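Local structure of carbonic anhydrase (Unidentified, 3R1W) at residues Val26-Asp29 with Arg30-Ile34; Asn174-Arg177 with Leu178-Lys181. The protein probably catalyses the reversible hydration of carbon dioxide to bicarbonate, as a trimeric left-handed beta-helix carbonic anhydrase of the gamma class. All blocks are in the same frame, centred on the assembly; numbering follows the deposited sequence.

Contact 1 (Val26-Asp29 with Arg30-Ile34)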
loop_
_atom_site.group_PDB
_atom_site.type_symbol
_atom_site.label_atom_id
_atom_site.label_comp_id
_atom_site.label_asym_id
_atom_site.label_seq_id
_atom_site.Cartn_x
_atom_site.Cartn_y
_atom_site.Cartn_z
ATOM N N VAL B 26 0.374 18.829 -15.724
ATOM C CA VAL B 26 0.402 17.887 -14.615
ATOM C C VAL B 26 -0.570 16.748 -14.918
ATOM O O VAL B 26 -1.641 16.977 -15.482
ATOM C CB VAL B 26 0.018 18.574 -13.291
ATOM C CG1 VAL B 26 -0.255 17.546 -12.200
ATOM C CG2 VAL B 26 1.120 19.545 -12.863
ATOM N N PHE B 27 -0.179 15.520 -14.598
ATOM C CA PHE B 27 -1.085 14.386 -14.748
ATOM C C PHE B 27 -1.494 13.877 -13.382
ATOM O O PHE B 27 -0.640 13.571 -12.555
ATOM C CB PHE B 27 -0.406 13.242 -15.491
ATOM C CG PHE B 27 -1.181 11.936 -15.459
ATOM C CD1 PHE B 27 -2.356 11.793 -16.182
ATOM C CD2 PHE B 27 -0.739 10.854 -14.698
ATOM C CE1 PHE B 27 -3.070 10.594 -16.156
ATOM C CE2 PHE B 27 -1.441 9.647 -14.691
ATOM C CZ PHE B 27 -2.604 9.524 -15.414
ATOM N N VAL B 28 -2.799 13.789 -13.154
ATOM C CA VAL B 28 -3.318 13.121 -11.959
ATOM C C VAL B 28 -4.256 12.024 -12.428
ATOM O O VAL B 28 -5.280 12.311 -13.052
ATOM C CB VAL B 28 -4.088 14.101 -11.056
ATOM C CG1 VAL B 28 -4.626 13.377 -9.827
ATOM C CG2 VAL B 28 -3.188 15.261 -10.641
ATOM N N ASP B 29 -3.919 10.763 -12.156
ATOM C CA ASP B 29 -4.812 9.690 -12.565
ATOM C C ASP B 29 -6.174 9.889 -11.904
ATOM O O ASP B 29 -6.246 10.349 -10.766
ATOM C CB ASP B 29 -4.258 8.322 -12.176
ATOM C CG ASP B 29 -4.975 7.206 -12.893
ATOM O OD1 ASP B 29 -5.902 6.625 -12.310
ATOM O OD2 ASP B 29 -4.626 6.931 -14.056
ATOM N N ARG B 30 -7.248 9.547 -12.614
ATOM C CA ARG B 30 -8.592 9.735 -12.083
ATOM C C ARG B 30 -8.794 8.943 -10.791
ATOM O O ARG B 30 -9.691 9.258 -10.021
ATOM C CB ARG B 30 -9.662 9.324 -13.099
ATOM C CG ARG B 30 -9.601 7.856 -13.491
ATOM C CD ARG B 30 -10.798 7.481 -14.363
ATOM N NE ARG B 30 -10.727 8.056 -15.710
ATOM C CZ ARG B 30 -10.267 7.408 -16.784
ATOM N NH1 ARG B 30 -9.833 6.159 -16.679
ATOM N NH2 ARG B 30 -10.248 8.005 -17.971
ATOM N N SER B 31 -7.952 7.935 -10.556
ATOM C CA SER B 31 -8.110 7.049 -9.398
ATOM C C SER B 31 -7.301 7.491 -8.185
ATOM O O SER B 31 -7.428 6.911 -7.107
ATOM C CB SER B 31 -7.752 5.607 -9.762
ATOM O OG SER B 31 -6.349 5.458 -9.886
ATOM N N SER B 32 -6.476 8.519 -8.357
ATOM C CA SER B 32 -5.724 9.055 -7.233
ATOM C C SER B 32 -6.594 10.042 -6.447
ATOM O O SER B 32 -7.681 10.421 -6.893
ATOM C CB SER B 32 -4.434 9.716 -7.703
ATOM O OG SER B 32 -4.721 10.873 -8.458
ATOM N N VAL B 33 -6.127 10.437 -5.271
ATOM C CA VAL B 33 -6.903 11.333 -4.411
ATOM C C VAL B 33 -6.015 12.433 -3.848
ATOM O O VAL B 33 -5.122 12.170 -3.047
ATOM C CB VAL B 33 -7.577 10.569 -3.248
ATOM C CG1 VAL B 33 -8.198 11.545 -2.249
ATOM C CG2 VAL B 33 -8.633 9.614 -3.790
ATOM N N ILE B 34 -6.262 13.667 -4.275
ATOM C CA ILE B 34 -5.486 14.805 -3.791
ATOM C C ILE B 34 -6.420 15.757 -3.068
ATOM O O ILE B 34 -7.443 16.169 -3.619
ATOM C CB ILE B 34 -4.793 15.546 -4.949
ATOM C CG1 ILE B 34 -3.895 14.580 -5.733
ATOM C CG2 ILE B 34 -3.958 16.703 -4.415
ATOM C CD1 ILE B 34 -3.146 15.238 -6.914
#
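The carboxylate of Asp29 takes two donors from Ser31 on opposite faces of its plane. Both meet OD1 on the anti side, about 30° out of that plane. Ser31 OG lies 2.7 Å from Asp29 OD1, and Ser31 N lies 3.0 Å from the same atom. The Phe27 ring has Asp29 N 3.7 Å above one face, near the rim, and the ring of Trp47 meets it with the planes at about 60°. With chi1 of Asp29 at -165°, CG lies opposite the backbone N and beside the carbonyl carbon, which brings OD1 to the Ser31 N-H. OD2 is engaged by Arg13 of the second subunit in a salt bridge. Two grips on one oxygen and a charged partner on the other should fix the carboxylate's rotation. With an alanine here, the Ser31 N-H and hydroxyl would probably lose this acceptor, and Arg13 of the second subunit its charge partner. The backbone makes a type I beta turn from Asp29 to Ser32. Ser32 N closes it by bonding to Asp29 O at 3.0 Å. This turn is one corner of a left-handed parallel beta-helix built from hexapeptide repeats. It carries the chain from strand 27-28 into strand 33-35, which lie on different sheets of the helix. On the two sides of the turn, Val28 and Ile34 reach toward each other tip to tip. Val28 CG2 meets Ile34 CD1 at 3.7 Å, and CG1 lies 3.8 Å from the same methyl. Val46 of the next coil also packs on Ile34. The Arg30 chain is bent at chi3, and its NE bonds to the backbone O of Arg189.

Contact 2 (Asn174-Arg177 with Leu178-Lys181)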
loop_
_atom_site.group_PDB
_atom_site.type_symbol
_atom_site.label_atom_id
_atom_site.label_comp_id
_atom_site.label_asym_id
_atom_site.label_seq_id
_atom_site.Cartn_x
_atom_site.Cartn_y
_atom_site.Cartn_z
ATOM N N ASN B 174 12.074 10.419 -18.059
ATOM C CA ASN B 174 11.333 9.291 -18.618
ATOM C C ASN B 174 9.903 9.286 -18.099
ATOM O O ASN B 174 8.976 8.954 -18.833
ATOM C CB ASN B 174 12.006 7.966 -18.278
ATOM C CG ASN B 174 11.265 6.779 -18.881
ATOM O OD1 ASN B 174 11.119 6.685 -20.101
ATOM N ND2 ASN B 174 10.786 5.882 -18.035
ATOM N N TYR B 175 9.720 9.662 -16.834
ATOM C CA TYR B 175 8.368 9.709 -16.266
ATOM C C TYR B 175 7.547 10.896 -16.778
ATOM O O TYR B 175 6.320 10.811 -16.880
ATOM C CB TYR B 175 8.372 9.618 -14.727
ATOM C CG TYR B 175 7.893 8.253 -14.272
ATOM C CD1 TYR B 175 6.595 8.070 -13.812
ATOM C CD2 TYR B 175 8.726 7.139 -14.358
ATOM C CE1 TYR B 175 6.143 6.814 -13.420
ATOM C CE2 TYR B 175 8.283 5.878 -13.976
ATOM C CZ TYR B 175 6.987 5.727 -13.510
ATOM O OH TYR B 175 6.533 4.487 -13.119
ATOM N N VAL B 176 8.222 11.992 -17.115
ATOM C CA VAL B 176 7.543 13.106 -17.784
ATOM C C VAL B 176 6.999 12.652 -19.144
ATOM O O VAL B 176 5.844 12.922 -19.493
ATOM C CB VAL B 176 8.469 14.337 -17.939
ATOM C CG1 VAL B 176 7.846 15.372 -18.889
ATOM C CG2 VAL B 176 8.763 14.959 -16.572
ATOM N N ARG B 177 7.828 11.957 -19.917
ATOM C CA ARG B 177 7.374 11.429 -21.194
ATOM C C ARG B 177 6.242 10.415 -21.026
ATOM O O ARG B 177 5.304 10.399 -21.821
ATOM C CB ARG B 177 8.535 10.823 -21.998
ATOM C CG ARG B 177 9.514 11.859 -22.535
ATOM C CD ARG B 177 10.482 11.235 -23.536
ATOM N NE ARG B 177 11.242 10.136 -22.945
ATOM C CZ ARG B 177 12.360 10.299 -22.244
ATOM N NH1 ARG B 177 12.843 11.519 -22.048
ATOM N NH2 ARG B 177 12.992 9.248 -21.738
ATOM N N LEU B 178 6.325 9.582 -19.987
ATOM C CA LEU B 178 5.320 8.548 -19.750
ATOM C C LEU B 178 4.003 9.204 -19.371
ATOM O O LEU B 178 2.924 8.825 -19.844
ATOM C CB LEU B 178 5.769 7.623 -18.618
ATOM C CG LEU B 178 4.813 6.471 -18.323
ATOM C CD1 LEU B 178 4.606 5.615 -19.583
ATOM C CD2 LEU B 178 5.348 5.635 -17.151
ATOM N N LYS B 179 4.054 10.207 -18.503
ATOM C CA LYS B 179 2.821 10.894 -18.127
ATOM C C LYS B 179 2.164 11.639 -19.304
ATOM O O LYS B 179 0.949 11.754 -19.333
ATOM C CB LYS B 179 2.992 11.812 -16.904
ATOM C CG LYS B 179 3.920 12.991 -17.090
ATOM C CD LYS B 179 3.188 14.243 -17.513
ATOM C CE LYS B 179 4.185 15.391 -17.741
ATOM N NZ LYS B 179 3.688 16.508 -18.589
ATOM N N ASP B 180 2.944 12.120 -20.278
ATOM C CA ASP B 180 2.306 12.701 -21.441
ATOM C C ASP B 180 1.497 11.652 -22.205
ATOM O O ASP B 180 0.458 11.968 -22.775
ATOM C CB ASP B 180 3.350 13.379 -22.341
ATOM C CG ASP B 180 3.867 14.686 -21.746
ATOM O OD1 ASP B 180 3.133 15.305 -20.948
ATOM O OD2 ASP B 180 4.995 15.105 -22.089
ATOM N N LYS B 181 1.976 10.412 -22.221
ATOM C CA LYS B 181 1.250 9.343 -22.893
ATOM C C LYS B 181 -0.036 9.015 -22.148
ATOM O O LYS B 181 -1.078 8.799 -22.753
ATOM C CB LYS B 181 2.106 8.087 -23.036
ATOM C CG LYS B 181 3.366 8.282 -23.869
ATOM C CD LYS B 181 4.133 6.976 -23.989
ATOM C CE LYS B 181 5.310 7.093 -24.935
ATOM N NZ LYS B 181 6.042 5.799 -25.036
#
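Lys179 N bonds to Tyr175 O at 2.9 Å, the shortest hydrogen bond between 174-177 and 178-181. It belongs to the regular i to i+4 ladder of helix 162-184, the C-terminal helix that packs along the left-handed beta-helix. Leu178 N reaches Asn174 O at 3.0 Å, and Asp180 N reaches Val176 O at 3.1 Å. The next bond, from Lys181 N to Arg177 O, is weak. The Lys179 chain bends at chi2 (94°), and its aliphatic part runs beside Val176, pointing the same way. Val176 CG1 touches Lys179 CE at 3.8 Å. At the end of the chain, three oxygens grip NZ. Lys179 NZ lies 2.7 Å from Asp180 OD1, in a salt bridge between neighbours. OD1 is met on the syn side, with NZ 32° out of the carboxylate plane. NZ also forms a salt bridge with Asp43 OD1 and a hydrogen bond to the backbone O of Arg25. The last two, Asp43 and Arg25, tie helix 162-184 to the beta-helix. The second carboxylate probably helps to offset the lysine charge. Tyr175 and Leu178 lie side by side on the helix. Trp47 touches both of them, and its ring meets that of Tyr175 at a steep angle. Tyr15 of the second subunit packs on Leu178, and Arg53 of the same subunit bonds through NH2 to Tyr175 OH. Over one face of the Tyr175 ring sits Leu178 CD2 in a CH-pi contact, 4.1 Å from the centroid and 16° off the ring normal.

How the contacts relate
From the N terminus, contact 1 comes first and closes the corner between strands 27-28 and 33-35, in an early coil of the beta-helix. The chain then winds through the remaining coils before helix 162-184 runs back along the outside. Contact 2 is formed within one stretch of that helix. The two are in series, and neither nests in nor crosses the other. Their centres are about 14 Å apart, yet they touch: Phe27 CB packs on Lys179 CB at 3.9 Å. Trp47 meets Phe27 as well as the helix. The late helix is thus joined to strand 27-28, and both contacts also touch the second subunit.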